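Local atomic coordinates of vaginolysin (Gardnerella vaginalis, PDB entry 5IMY), a protein that probably binds cholesterol in host membranes and lyses cells as a pore-forming toxin of the cholesterol-dependent cytolysin family. Residues E45-K50 / D368-K373; K70-T75 / L180-G185; L384-A389 / I472-T477; P454-Y459 / L479-A484; P91-R96 / V254-V259. All coordinates share one frame; numbering follows the deposited sequence.

Contact 1 (E45-K50 / D368-K373); sequences ETIENK and DYIETK
Asp368 and Ile47 both hold their first side-chain branch beside the backbone N, with CG of Asp368 at chi1 -72° and CG1 of Ile47 at chi1 -65°. This sets the carboxylate of Asp368 against the backbone of the loop 45-50, at the margin of the sheet whose strand 363-389 runs on toward the C-terminal beta sandwich. OD2 of Asp368 accepts the N-H of Ile47 at 3.3 Å through its anti lone pair, the one turned away from OD1. Asp368 also gives its own N-H to the carbonyl O of Glu45 at 3.2 Å, so one strand residue holds the loop by backbone and side chain together. Lys69 on strand 62-76 is a weak, long ion partner of the other carboxylate oxygen. Further along, Ile47 and Ile370 cross at about a right angle. CG2 of Ile47 meets CD1 of Ile370 at 3.7 Å, and NZ of Lys50 comes to 3.3 Å from that same methyl.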
# COMPACT_ATOMS: atom_id res chain seq x y z
N GLU A 45 9.72 23.62 11.90
CA GLU A 45 8.85 23.03 12.91
C GLU A 45 9.05 21.51 12.97
O GLU A 45 9.56 20.89 12.04
CB GLU A 45 7.38 23.34 12.62
CG GLU A 45 6.85 22.72 11.34
CD GLU A 45 5.35 22.88 11.19
OE1 GLU A 45 4.63 22.65 12.18
OE2 GLU A 45 4.89 23.25 10.09
N THR A 46 8.63 20.93 14.10
CA THR A 46 8.64 19.49 14.28
C THR A 46 7.20 18.98 14.35
O THR A 46 6.29 19.69 14.78
CB THR A 46 9.39 19.09 15.56
OG1 THR A 46 9.54 17.67 15.60
CG2 THR A 46 8.63 19.55 16.81
N ILE A 47 7.01 17.73 13.91
CA ILE A 47 5.69 17.12 13.85
C ILE A 47 5.84 15.64 14.16
O ILE A 47 6.86 15.02 13.86
CB ILE A 47 5.03 17.33 12.47
CG1 ILE A 47 4.74 18.82 12.22
CG2 ILE A 47 3.73 16.55 12.37
CD1 ILE A 47 4.46 19.14 10.77
N GLU A 48 4.80 15.07 14.77
CA GLU A 48 4.79 13.65 15.09
C GLU A 48 4.33 12.84 13.87
O GLU A 48 3.81 13.37 12.88
CB GLU A 48 3.90 13.41 16.31
CG GLU A 48 4.39 12.35 17.31
CD GLU A 48 5.89 12.33 17.50
OE1 GLU A 48 6.52 11.28 17.22
OE2 GLU A 48 6.45 13.36 17.93
N ASN A 49 4.50 11.52 13.96
CA ASN A 49 4.57 10.64 12.79
C ASN A 49 3.23 10.37 12.11
O ASN A 49 3.21 9.57 11.17
CB ASN A 49 5.21 9.31 13.20
CG ASN A 49 5.59 8.46 12.01
OD1 ASN A 49 5.86 8.97 10.92
ND2 ASN A 49 5.59 7.14 12.20
N LYS A 50 2.13 11.00 12.55
CA LYS A 50 0.80 10.89 11.95
C LYS A 50 0.69 10.18 10.60
O LYS A 50 1.51 10.40 9.70
CB LYS A 50 0.21 12.29 11.78
CG LYS A 50 -0.96 12.60 12.70
CD LYS A 50 -1.46 14.02 12.47
CE LYS A 50 -0.47 15.07 12.96
NZ LYS A 50 -0.62 16.36 12.23
N ASP A 368 9.88 19.57 9.10
CA ASP A 368 8.86 18.54 9.03
C ASP A 368 7.60 19.11 8.40
O ASP A 368 7.31 20.31 8.49
CB ASP A 368 8.54 17.99 10.42
CG ASP A 368 9.65 17.13 10.98
OD1 ASP A 368 10.56 16.75 10.21
OD2 ASP A 368 9.62 16.82 12.19
N TYR A 369 6.84 18.24 7.75
CA TYR A 369 5.59 18.64 7.12
C TYR A 369 4.79 17.38 6.81
O TYR A 369 5.33 16.29 6.68
CB TYR A 369 5.83 19.45 5.85
CG TYR A 369 6.35 18.63 4.70
CD1 TYR A 369 5.51 18.25 3.66
CD2 TYR A 369 7.67 18.22 4.65
CE1 TYR A 369 5.98 17.49 2.61
CE2 TYR A 369 8.15 17.46 3.61
CZ TYR A 369 7.30 17.09 2.59
OH TYR A 369 7.77 16.34 1.54
N ILE A 370 3.48 17.57 6.69
CA ILE A 370 2.56 16.50 6.33
C ILE A 370 2.29 16.61 4.84
O ILE A 370 1.77 17.63 4.37
CB ILE A 370 1.26 16.59 7.14
CG1 ILE A 370 1.48 16.04 8.55
CG2 ILE A 370 0.10 15.85 6.46
CD1 ILE A 370 1.30 17.06 9.65
N GLU A 371 2.63 15.57 4.08
CA GLU A 371 2.33 15.53 2.66
C GLU A 371 1.03 14.77 2.43
O GLU A 371 0.77 13.74 3.06
CB GLU A 371 3.45 14.87 1.86
CG GLU A 371 3.22 14.96 0.36
CD GLU A 371 4.28 14.27 -0.47
OE1 GLU A 371 5.28 14.92 -0.82
OE2 GLU A 371 4.12 13.06 -0.75
N THR A 372 0.21 15.30 1.52
CA THR A 372 -1.01 14.63 1.07
C THR A 372 -0.80 14.14 -0.35
O THR A 372 -0.33 14.89 -1.22
CB THR A 372 -2.21 15.57 1.11
OG1 THR A 372 -2.41 15.99 2.46
CG2 THR A 372 -3.46 14.87 0.61
N LYS A 373 -1.14 12.88 -0.58
CA LYS A 373 -1.21 12.32 -1.92
C LYS A 373 -2.65 11.97 -2.25
O LYS A 373 -3.50 11.88 -1.36
CB LYS A 373 -0.32 11.07 -2.04
CG LYS A 373 1.14 11.38 -2.29
CD LYS A 373 1.94 10.09 -2.42
CE LYS A 373 3.43 10.34 -2.33
NZ LYS A 373 3.97 9.86 -1.04

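Contact 2 (K70-T75 / L180-G185); sequences KNITNT and LKAKFG
Ile72 lays its two outer methyls over one flank of helix 177-184. CG2 of Ile72 meets CB of Ala182 at 4.0 Å, while its CD1 reaches CB of Lys183 at 3.9 Å. The Ile72 and Lys183 side chains cross at about a right angle. With CG1 anti to the backbone N (chi1 -175°), the longer branch of Ile72 extends to the helix backbone, and CD1 also lies 3.9 Å from N of Lys183. Two residues on, Asn74 makes the polar half of the contact. Its CB sits 3.4 Å from the carbonyl O of Ala182. The amide ND2 of Asn74 gives that same oxygen of Ala182 a weak hydrogen bond of 3.5 Å. ND2 of Asn74 lies nearer the O of Lys183, at 3.0 Å, but the angle there is too poor for a bond. The amide thus sits beside carbonyls of the last helical turn, just before Gly185 leaves the helix with positive phi. The charged end of Lys183 is engaged elsewhere, outside this contact: its NZ pairs with an acidic side chain on the chain of another protein. This is strand-on-helix packing, with the short axes 7.8 Å apart and only 20° from parallel. Strand 62-76 pairs along one edge with strand 363-389, and helix 177-184 rests by Leu180 and Phe184 on strands 166-173 and 208-223.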
# COMPACT_ATOMS: atom_id res chain seq x y z
N LYS A 70 6.21 13.69 6.72
CA LYS A 70 7.51 13.57 6.07
C LYS A 70 8.45 14.65 6.59
O LYS A 70 8.09 15.48 7.43
CB LYS A 70 7.37 13.67 4.55
CG LYS A 70 6.68 12.50 3.91
CD LYS A 70 7.10 12.38 2.46
CE LYS A 70 6.30 11.32 1.74
NZ LYS A 70 5.51 11.94 0.67
N ASN A 71 9.67 14.64 6.06
CA ASN A 71 10.67 15.64 6.36
C ASN A 71 11.41 15.98 5.08
O ASN A 71 11.71 15.10 4.27
CB ASN A 71 11.66 15.15 7.43
CG ASN A 71 12.93 15.97 7.46
OD1 ASN A 71 13.03 16.96 8.18
ND2 ASN A 71 13.93 15.54 6.69
N ILE A 72 11.71 17.27 4.90
CA ILE A 72 12.52 17.74 3.78
C ILE A 72 13.80 18.32 4.35
O ILE A 72 13.76 19.12 5.29
CB ILE A 72 11.77 18.78 2.92
CG1 ILE A 72 12.62 19.15 1.69
CG2 ILE A 72 11.38 20.00 3.77
CD1 ILE A 72 12.63 20.62 1.33
N THR A 73 14.93 17.90 3.79
CA THR A 73 16.23 18.49 4.09
C THR A 73 16.85 18.96 2.79
O THR A 73 16.90 18.20 1.81
CB THR A 73 17.16 17.49 4.79
OG1 THR A 73 16.48 16.90 5.91
CG2 THR A 73 18.43 18.19 5.28
N ASN A 74 17.32 20.21 2.76
CA ASN A 74 17.88 20.79 1.55
C ASN A 74 19.21 21.45 1.88
O ASN A 74 19.31 22.18 2.88
CB ASN A 74 16.92 21.81 0.94
CG ASN A 74 17.30 22.18 -0.48
OD1 ASN A 74 17.88 21.37 -1.21
ND2 ASN A 74 16.99 23.41 -0.88
N THR A 75 20.21 21.19 1.05
CA THR A 75 21.53 21.80 1.19
C THR A 75 21.89 22.43 -0.14
O THR A 75 21.94 21.73 -1.16
CB THR A 75 22.58 20.76 1.60
OG1 THR A 75 22.19 20.15 2.84
CG2 THR A 75 23.95 21.40 1.76
N LEU A 180 8.35 24.51 1.77
CA LEU A 180 8.78 25.27 0.60
C LEU A 180 9.83 26.31 0.98
O LEU A 180 10.76 26.56 0.20
CB LEU A 180 7.58 25.94 -0.06
CG LEU A 180 6.55 24.99 -0.69
CD1 LEU A 180 5.38 25.77 -1.25
CD2 LEU A 180 7.19 24.12 -1.76
N LYS A 181 9.71 26.92 2.16
CA LYS A 181 10.76 27.81 2.63
C LYS A 181 12.07 27.05 2.80
O LYS A 181 13.15 27.61 2.56
CB LYS A 181 10.34 28.48 3.94
CG LYS A 181 9.46 29.70 3.74
CD LYS A 181 8.56 30.01 4.93
CE LYS A 181 9.22 30.93 5.95
NZ LYS A 181 10.12 30.21 6.88
N ALA A 182 12.00 25.78 3.19
CA ALA A 182 13.21 24.97 3.31
C ALA A 182 13.78 24.60 1.94
O ALA A 182 14.99 24.42 1.81
CB ALA A 182 12.92 23.70 4.11
N LYS A 183 12.92 24.49 0.92
CA LYS A 183 13.38 24.17 -0.42
C LYS A 183 13.90 25.40 -1.15
O LYS A 183 14.94 25.34 -1.81
CB LYS A 183 12.25 23.52 -1.22
CG LYS A 183 12.59 23.20 -2.68
CD LYS A 183 13.21 21.82 -2.83
CE LYS A 183 14.03 21.71 -4.10
NZ LYS A 183 14.58 20.34 -4.30
N PHE A 184 13.19 26.52 -1.05
CA PHE A 184 13.42 27.68 -1.90
C PHE A 184 13.96 28.90 -1.16
O PHE A 184 14.25 29.91 -1.81
CB PHE A 184 12.13 28.06 -2.63
CG PHE A 184 11.67 27.03 -3.63
CD1 PHE A 184 12.55 26.55 -4.59
CD2 PHE A 184 10.37 26.56 -3.62
CE1 PHE A 184 12.13 25.61 -5.51
CE2 PHE A 184 9.95 25.62 -4.54
CZ PHE A 184 10.84 25.14 -5.49
N GLY A 185 14.09 28.84 0.16
CA GLY A 185 14.67 29.94 0.90
C GLY A 185 13.77 30.47 1.99
O GLY A 185 12.55 30.47 1.86

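Contact 3 (L384-A389 / I472-T477); sequences LDHRGA and ISNWGT
The His386 ring has the amide oxygen of Asn474 at its edge, though tilted somewhat out of the ring plane, and the ring of Tyr390 also meets it. ND1 of His386 donates to OD1 of Asn474 at 2.6 Å. The bond is bent, with 136° at the hydrogen, although the donor lies in the plane of the amide carbonyl. Ring and amide planes are 24° apart. Asn474 reaches this place with CG between its backbone N and carbonyl carbon (chi1 55°), which folds the amide toward the neighbouring strand. Its ND2 has a weak hydrogen bond to the hydroxyl of Tyr394. On the face that carries Asp385 and Ser473, CB of Asp385 touches OG of Ser473 at 3.7 Å. In the carboxylate of Asp385, OD2 takes a weak bond from NE of Arg387 on the same strand, as part of a salt bridge, and OD1 accepts from ND2 of Asn428 on strand 426-433. The backbones form a parallel ladder. Its rungs include Asp385 N to Ile472 O at 3.2 Å, Asn474 N to Asp385 O at 3.0 Å and Arg387 N to Asn474 O at 2.8 Å. This pairing belongs to the C-terminal beta sandwich. Strand 363-389 has strand 426-433 as an antiparallel neighbour, while strand 469-475 passes the sheet on to strand 480-485.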
# COMPACT_ATOMS: atom_id res chain seq x y z
N LEU A 384 -23.91 -7.15 -21.52
CA LEU A 384 -24.04 -8.38 -22.30
C LEU A 384 -25.42 -8.41 -22.95
O LEU A 384 -26.44 -8.26 -22.26
CB LEU A 384 -23.87 -9.62 -21.41
CG LEU A 384 -22.74 -9.61 -20.38
CD1 LEU A 384 -22.92 -10.77 -19.42
CD2 LEU A 384 -21.37 -9.67 -21.04
N ASP A 385 -25.45 -8.59 -24.27
CA ASP A 385 -26.70 -8.70 -25.01
C ASP A 385 -26.65 -9.98 -25.84
O ASP A 385 -25.86 -10.08 -26.79
CB ASP A 385 -26.92 -7.48 -25.91
CG ASP A 385 -28.36 -7.37 -26.40
OD1 ASP A 385 -29.27 -7.80 -25.66
OD2 ASP A 385 -28.57 -6.86 -27.51
N HIS A 386 -27.48 -10.95 -25.48
CA HIS A 386 -27.51 -12.26 -26.12
C HIS A 386 -28.83 -12.40 -26.88
O HIS A 386 -29.88 -12.65 -26.27
CB HIS A 386 -27.34 -13.37 -25.09
CG HIS A 386 -27.73 -14.73 -25.59
ND1 HIS A 386 -27.40 -15.18 -26.85
CD2 HIS A 386 -28.42 -15.74 -25.00
CE1 HIS A 386 -27.86 -16.40 -27.02
NE2 HIS A 386 -28.49 -16.76 -25.91
N ARG A 387 -28.77 -12.25 -28.20
CA ARG A 387 -29.95 -12.42 -29.05
C ARG A 387 -29.67 -13.47 -30.12
O ARG A 387 -29.74 -13.18 -31.32
CB ARG A 387 -30.35 -11.08 -29.69
CG ARG A 387 -29.28 -10.00 -29.62
CD ARG A 387 -29.59 -8.84 -30.55
NE ARG A 387 -30.09 -7.66 -29.86
CZ ARG A 387 -30.48 -6.54 -30.47
NH1 ARG A 387 -30.43 -6.45 -31.79
NH2 ARG A 387 -30.92 -5.51 -29.75
N GLY A 388 -29.37 -14.69 -29.69
CA GLY A 388 -29.01 -15.75 -30.62
C GLY A 388 -29.85 -16.99 -30.42
O GLY A 388 -30.20 -17.34 -29.29
N ALA A 389 -30.17 -17.65 -31.53
CA ALA A 389 -31.00 -18.85 -31.49
C ALA A 389 -30.21 -20.03 -30.93
O ALA A 389 -29.92 -20.99 -31.65
CB ALA A 389 -31.51 -19.19 -32.90
N ILE A 472 -20.95 -6.35 -25.37
CA ILE A 472 -20.65 -7.48 -26.24
C ILE A 472 -21.97 -8.09 -26.67
O ILE A 472 -22.66 -8.72 -25.85
CB ILE A 472 -19.75 -8.52 -25.55
CG1 ILE A 472 -18.54 -7.83 -24.91
CG2 ILE A 472 -19.31 -9.59 -26.54
CD1 ILE A 472 -17.67 -8.76 -24.08
N SER A 473 -22.33 -7.91 -27.93
CA SER A 473 -23.58 -8.43 -28.47
C SER A 473 -23.31 -9.67 -29.32
O SER A 473 -22.38 -9.69 -30.13
CB SER A 473 -24.29 -7.37 -29.32
OG SER A 473 -24.60 -6.23 -28.54
N ASN A 474 -24.13 -10.70 -29.13
CA ASN A 474 -24.02 -11.94 -29.88
C ASN A 474 -25.39 -12.32 -30.44
O ASN A 474 -26.41 -12.16 -29.76
CB ASN A 474 -23.47 -13.08 -29.01
CG ASN A 474 -24.28 -13.30 -27.75
OD1 ASN A 474 -25.21 -14.11 -27.73
ND2 ASN A 474 -23.94 -12.58 -26.69
N TRP A 475 -25.40 -12.81 -31.67
CA TRP A 475 -26.65 -13.15 -32.34
C TRP A 475 -26.37 -14.30 -33.31
O TRP A 475 -25.38 -15.03 -33.16
CB TRP A 475 -27.24 -11.90 -33.03
CG TRP A 475 -26.48 -11.45 -34.24
CD1 TRP A 475 -26.76 -11.75 -35.54
CD2 TRP A 475 -25.32 -10.61 -34.27
NE1 TRP A 475 -25.85 -11.15 -36.38
CE2 TRP A 475 -24.95 -10.45 -35.63
CE3 TRP A 475 -24.55 -9.98 -33.29
CZ2 TRP A 475 -23.86 -9.68 -36.02
CZ3 TRP A 475 -23.46 -9.22 -33.68
CH2 TRP A 475 -23.13 -9.08 -35.03
N GLY A 476 -27.23 -14.46 -34.31
CA GLY A 476 -27.09 -15.54 -35.26
C GLY A 476 -27.74 -16.82 -34.76
O GLY A 476 -28.56 -16.83 -33.84
N THR A 477 -27.36 -17.92 -35.40
CA THR A 477 -27.86 -19.24 -35.05
C THR A 477 -26.71 -20.14 -34.62
O THR A 477 -25.53 -19.82 -34.81
CB THR A 477 -28.63 -19.87 -36.23
OG1 THR A 477 -29.12 -21.16 -35.85
CG2 THR A 477 -27.74 -20.00 -37.45

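Contact 4 (P454-Y459 / L479-A484); sequences PWRTVY and LWPRVA
Val458 makes the tight part of this contact, fitting between Pro481 and Val483. Its CG1 meets CG1 of Val483 at 3.8 Å as the two valines slide past each other in opposite directions. Its CG2 faces CB of Pro481 at 4.1 Å. The other methyl of Val483, CG2, touches CB of Tyr459. Val458 is buried, and the packing is wholly apolar here. Toward Leu479 the contact becomes polar and more open. Arg456 stretches out fully, CG anti to its own N (chi1 164°), and brings one guanidinium face over CD of Pro481, 3.1 Å from NH2. NH1 of Arg456 donates to the carbonyl O of Leu479 at 3.1 Å, but it comes from well above the carbonyl plane, with 135° at the hydrogen. The loop 454-459 thus lies along the last strand of the chain, 480-485, in the C-terminal beta sandwich. That strand pairs antiparallel with strand 469-475, whose Ile472 touches both Tyr459 and Val483, and the hydroxyl of Tyr459 bonds to Glu485.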
# COMPACT_ATOMS: atom_id res chain seq x y z
N PRO A 454 -19.00 -30.86 -25.78
CA PRO A 454 -18.45 -29.55 -25.40
C PRO A 454 -19.17 -28.40 -26.08
O PRO A 454 -19.53 -28.48 -27.26
CB PRO A 454 -16.99 -29.64 -25.83
CG PRO A 454 -16.96 -30.67 -26.90
CD PRO A 454 -18.03 -31.66 -26.53
N TRP A 455 -19.39 -27.33 -25.32
CA TRP A 455 -19.91 -26.09 -25.87
C TRP A 455 -18.97 -25.53 -26.94
O TRP A 455 -17.76 -25.80 -26.94
CB TRP A 455 -20.10 -25.06 -24.76
CG TRP A 455 -21.49 -24.97 -24.18
CD1 TRP A 455 -22.29 -23.86 -24.15
CD2 TRP A 455 -22.23 -26.01 -23.54
NE1 TRP A 455 -23.48 -24.15 -23.54
CE2 TRP A 455 -23.47 -25.47 -23.15
CE3 TRP A 455 -21.97 -27.36 -23.26
CZ2 TRP A 455 -24.45 -26.22 -22.50
CZ3 TRP A 455 -22.94 -28.10 -22.61
CH2 TRP A 455 -24.17 -27.53 -22.24
N ARG A 456 -19.53 -24.73 -27.84
CA ARG A 456 -18.77 -24.10 -28.92
C ARG A 456 -18.42 -22.68 -28.53
O ARG A 456 -19.31 -21.88 -28.23
CB ARG A 456 -19.57 -24.12 -30.22
CG ARG A 456 -19.03 -23.18 -31.29
CD ARG A 456 -19.74 -23.41 -32.61
NE ARG A 456 -19.41 -22.38 -33.59
CZ ARG A 456 -19.78 -22.42 -34.87
NH1 ARG A 456 -20.50 -23.44 -35.32
NH2 ARG A 456 -19.43 -21.44 -35.69
N THR A 457 -17.13 -22.35 -28.55
CA THR A 457 -16.65 -21.08 -28.01
C THR A 457 -16.92 -19.95 -29.00
O THR A 457 -16.41 -19.96 -30.12
CB THR A 457 -15.15 -21.17 -27.70
OG1 THR A 457 -14.93 -22.17 -26.71
CG2 THR A 457 -14.64 -19.82 -27.18
N VAL A 458 -17.71 -18.98 -28.57
CA VAL A 458 -17.83 -17.69 -29.22
C VAL A 458 -17.10 -16.68 -28.34
O VAL A 458 -17.27 -16.69 -27.12
CB VAL A 458 -19.31 -17.28 -29.42
CG1 VAL A 458 -19.41 -16.12 -30.40
CG2 VAL A 458 -20.15 -18.46 -29.88
N TYR A 459 -16.28 -15.84 -28.96
CA TYR A 459 -15.65 -14.73 -28.24
C TYR A 459 -14.92 -15.18 -26.98
O TYR A 459 -15.55 -15.38 -25.93
CB TYR A 459 -16.71 -13.68 -27.88
CG TYR A 459 -16.15 -12.46 -27.20
CD1 TYR A 459 -15.81 -11.33 -27.94
CD2 TYR A 459 -15.96 -12.43 -25.83
CE1 TYR A 459 -15.30 -10.21 -27.32
CE2 TYR A 459 -15.44 -11.31 -25.20
CZ TYR A 459 -15.12 -10.20 -25.95
OH TYR A 459 -14.61 -9.09 -25.33
N LEU A 479 -25.34 -22.89 -35.59
CA LEU A 479 -24.33 -23.32 -36.56
C LEU A 479 -23.52 -22.16 -37.12
O LEU A 479 -22.39 -22.37 -37.56
CB LEU A 479 -24.99 -24.09 -37.70
CG LEU A 479 -25.40 -25.54 -37.40
CD1 LEU A 479 -26.10 -26.15 -38.60
CD2 LEU A 479 -24.20 -26.40 -37.01
N TRP A 480 -24.06 -20.94 -37.10
CA TRP A 480 -23.35 -19.75 -37.57
C TRP A 480 -23.58 -18.62 -36.58
O TRP A 480 -24.39 -17.72 -36.81
CB TRP A 480 -23.80 -19.35 -38.98
CG TRP A 480 -23.54 -20.40 -40.01
CD1 TRP A 480 -22.39 -20.57 -40.73
CD2 TRP A 480 -24.45 -21.41 -40.45
NE1 TRP A 480 -22.53 -21.63 -41.59
CE2 TRP A 480 -23.78 -22.17 -41.44
CE3 TRP A 480 -25.76 -21.75 -40.11
CZ2 TRP A 480 -24.38 -23.24 -42.08
CZ3 TRP A 480 -26.35 -22.82 -40.75
CH2 TRP A 480 -25.67 -23.56 -41.73
N PRO A 481 -22.87 -18.63 -35.46
CA PRO A 481 -23.04 -17.57 -34.47
C PRO A 481 -22.23 -16.34 -34.84
O PRO A 481 -21.24 -16.40 -35.56
CB PRO A 481 -22.53 -18.21 -33.17
CG PRO A 481 -21.54 -19.26 -33.63
CD PRO A 481 -21.73 -19.49 -35.11
N ARG A 482 -22.68 -15.19 -34.32
CA ARG A 482 -22.01 -13.93 -34.58
C ARG A 482 -21.96 -13.11 -33.30
O ARG A 482 -22.82 -13.25 -32.42
CB ARG A 482 -22.71 -13.15 -35.71
CG ARG A 482 -22.60 -13.85 -37.06
CD ARG A 482 -22.75 -12.89 -38.24
NE ARG A 482 -24.15 -12.62 -38.56
CZ ARG A 482 -24.93 -13.43 -39.27
NH1 ARG A 482 -24.46 -14.58 -39.74
NH2 ARG A 482 -26.19 -13.09 -39.52
N VAL A 483 -20.93 -12.27 -33.20
CA VAL A 483 -20.64 -11.51 -31.99
C VAL A 483 -19.94 -10.22 -32.39
O VAL A 483 -19.34 -10.13 -33.46
CB VAL A 483 -19.77 -12.34 -31.01
CG1 VAL A 483 -18.41 -12.64 -31.62
CG2 VAL A 483 -19.63 -11.63 -29.66
N ALA A 484 -20.04 -9.21 -31.52
CA ALA A 484 -19.45 -7.91 -31.82
C ALA A 484 -19.08 -7.19 -30.53
O ALA A 484 -19.66 -7.44 -29.47
CB ALA A 484 -20.42 -7.05 -32.64

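Contact 5 (P91-R96 / V254-V259); sequences PGALFR and VYVSNV
Phe95 and Val256 cross obliquely, and CE2 of the ring comes to 3.4 Å from CG2 of the valine. This is a close approach for two carbons. The same methyl is also near CB of Ala93. At the root of the side chain, CB of Phe95 meets CG2 of Val254 at 3.9 Å. The ring is placed by a CG anti to the carbonyl carbon (chi1 -47°), and Pro106 and Leu108 also touch the Phe95 side chain. On the other face of the sheet CD2 of Leu94 leans at a slant across CB of Tyr255 at 3.8 Å. The phenol of Tyr255 leads away from this strand, and its hydroxyl bonds to Asn358. These side chains stand on an antiparallel ladder in the large sheet of the N-terminal cytolysin region, where short strand 94-96 lies against strand 253-261. Phe95 and Val254 form the hydrogen-bonded pair, with Phe95 N to Val254 O at 3.1 Å and a return bond from Val254 N to Phe95 O. Leu94 and Tyr255 form the non-hydrogen-bonded pair. Backbone bonding also extends upstream of strand 94-96: Ala93 O accepts from Val256 N at 3.0 Å. Gly92 N then donates to Val256 O on an in-plane lone pair. Beyond Gly92 the side chains of Pro91 and Val259 cross at about a right angle, with CD of Pro91 3.7 Å from CG2 of Val259.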
# COMPACT_ATOMS: atom_id res chain seq x y z
N PRO A 91 29.67 40.78 -5.98
CA PRO A 91 30.96 40.08 -5.93
C PRO A 91 31.94 40.80 -5.03
O PRO A 91 32.22 41.99 -5.23
CB PRO A 91 31.42 40.09 -7.40
CG PRO A 91 30.16 40.23 -8.19
CD PRO A 91 29.22 41.04 -7.36
N GLY A 92 32.46 40.11 -4.02
CA GLY A 92 33.43 40.68 -3.11
C GLY A 92 32.88 41.18 -1.79
O GLY A 92 33.66 41.68 -0.96
N ALA A 93 31.57 41.07 -1.56
CA ALA A 93 31.00 41.52 -0.30
C ALA A 93 31.32 40.55 0.82
O ALA A 93 31.47 39.34 0.60
CB ALA A 93 29.48 41.68 -0.43
N LEU A 94 31.43 41.08 2.03
CA LEU A 94 31.72 40.29 3.22
C LEU A 94 30.49 40.22 4.11
O LEU A 94 29.86 41.25 4.39
CB LEU A 94 32.89 40.90 4.01
CG LEU A 94 34.28 40.83 3.39
CD1 LEU A 94 35.25 41.66 4.21
CD2 LEU A 94 34.76 39.40 3.28
N PHE A 95 30.15 39.01 4.55
CA PHE A 95 29.06 38.79 5.50
C PHE A 95 29.57 37.98 6.67
O PHE A 95 30.68 37.43 6.65
CB PHE A 95 27.88 38.05 4.87
CG PHE A 95 27.45 38.58 3.53
CD1 PHE A 95 27.30 39.94 3.31
CD2 PHE A 95 27.19 37.70 2.49
CE1 PHE A 95 26.90 40.41 2.08
CE2 PHE A 95 26.79 38.17 1.26
CZ PHE A 95 26.65 39.52 1.05
N ARG A 96 28.74 37.89 7.70
CA ARG A 96 28.90 36.88 8.74
C ARG A 96 28.00 35.69 8.41
O ARG A 96 26.86 35.86 7.98
CB ARG A 96 28.52 37.44 10.11
CG ARG A 96 29.49 38.49 10.63
CD ARG A 96 28.89 39.28 11.78
NE ARG A 96 29.61 40.53 11.97
CZ ARG A 96 29.20 41.72 11.53
NH1 ARG A 96 28.06 41.84 10.86
NH2 ARG A 96 29.94 42.80 11.75
N VAL A 254 32.53 35.23 5.54
CA VAL A 254 32.39 34.67 4.20
C VAL A 254 32.43 35.82 3.21
O VAL A 254 32.22 36.99 3.56
CB VAL A 254 31.08 33.87 4.04
CG1 VAL A 254 30.99 32.78 5.09
CG2 VAL A 254 29.86 34.78 4.12
N TYR A 255 32.69 35.48 1.95
CA TYR A 255 32.67 36.47 0.88
C TYR A 255 31.94 35.91 -0.33
O TYR A 255 32.00 34.71 -0.62
CB TYR A 255 34.08 36.92 0.48
CG TYR A 255 34.94 35.85 -0.16
CD1 TYR A 255 35.06 35.75 -1.54
CD2 TYR A 255 35.65 34.94 0.63
CE1 TYR A 255 35.86 34.77 -2.12
CE2 TYR A 255 36.44 33.97 0.05
CZ TYR A 255 36.54 33.89 -1.32
OH TYR A 255 37.34 32.92 -1.88
N VAL A 256 31.23 36.79 -1.03
CA VAL A 256 30.51 36.43 -2.25
C VAL A 256 31.53 36.10 -3.33
O VAL A 256 32.10 37.00 -3.96
CB VAL A 256 29.58 37.57 -2.69
CG1 VAL A 256 28.78 37.16 -3.93
CG2 VAL A 256 28.64 37.96 -1.55
N SER A 257 31.77 34.80 -3.55
CA SER A 257 32.78 34.40 -4.52
C SER A 257 32.32 34.62 -5.95
O SER A 257 33.14 34.88 -6.83
CB SER A 257 33.17 32.94 -4.31
OG SER A 257 32.16 32.24 -3.59
N ASN A 258 31.02 34.53 -6.21
CA ASN A 258 30.51 34.81 -7.55
C ASN A 258 29.02 35.13 -7.47
O ASN A 258 28.33 34.74 -6.53
CB ASN A 258 30.75 33.64 -8.50
CG ASN A 258 29.76 32.50 -8.31
OD1 ASN A 258 28.61 32.59 -8.73
ND2 ASN A 258 30.22 31.42 -7.69
N VAL A 259 28.56 35.86 -8.48
CA VAL A 259 27.15 36.21 -8.63
C VAL A 259 26.74 35.86 -10.05
O VAL A 259 27.40 36.25 -11.02
CB VAL A 259 26.89 37.70 -8.35
CG1 VAL A 259 25.46 38.09 -8.70
CG2 VAL A 259 27.18 38.01 -6.89

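From the N terminus, residues 45-50 open the loop that contact 1 closes on strand 363-389. Contacts 2 and 5 both nest inside it. These two cross: 70-75 and 91-96 come first, then 180-185 and 254-259 in the same order. Contacts 1 and 2 touch where strands 62-76 and 363-389 pair, through the backbones of Lys70 and Tyr369. Contact 5 ties up the other large sheet, its centre about 23 Å from that of contact 2. Strand 363-389 then runs on to contact 3, which closes the loop from 384-389 to 472-477. Contact 4 opens at 454-459 inside that loop and closes at 479-484 beyond it, so the two cross. They touch in the C-terminal sandwich.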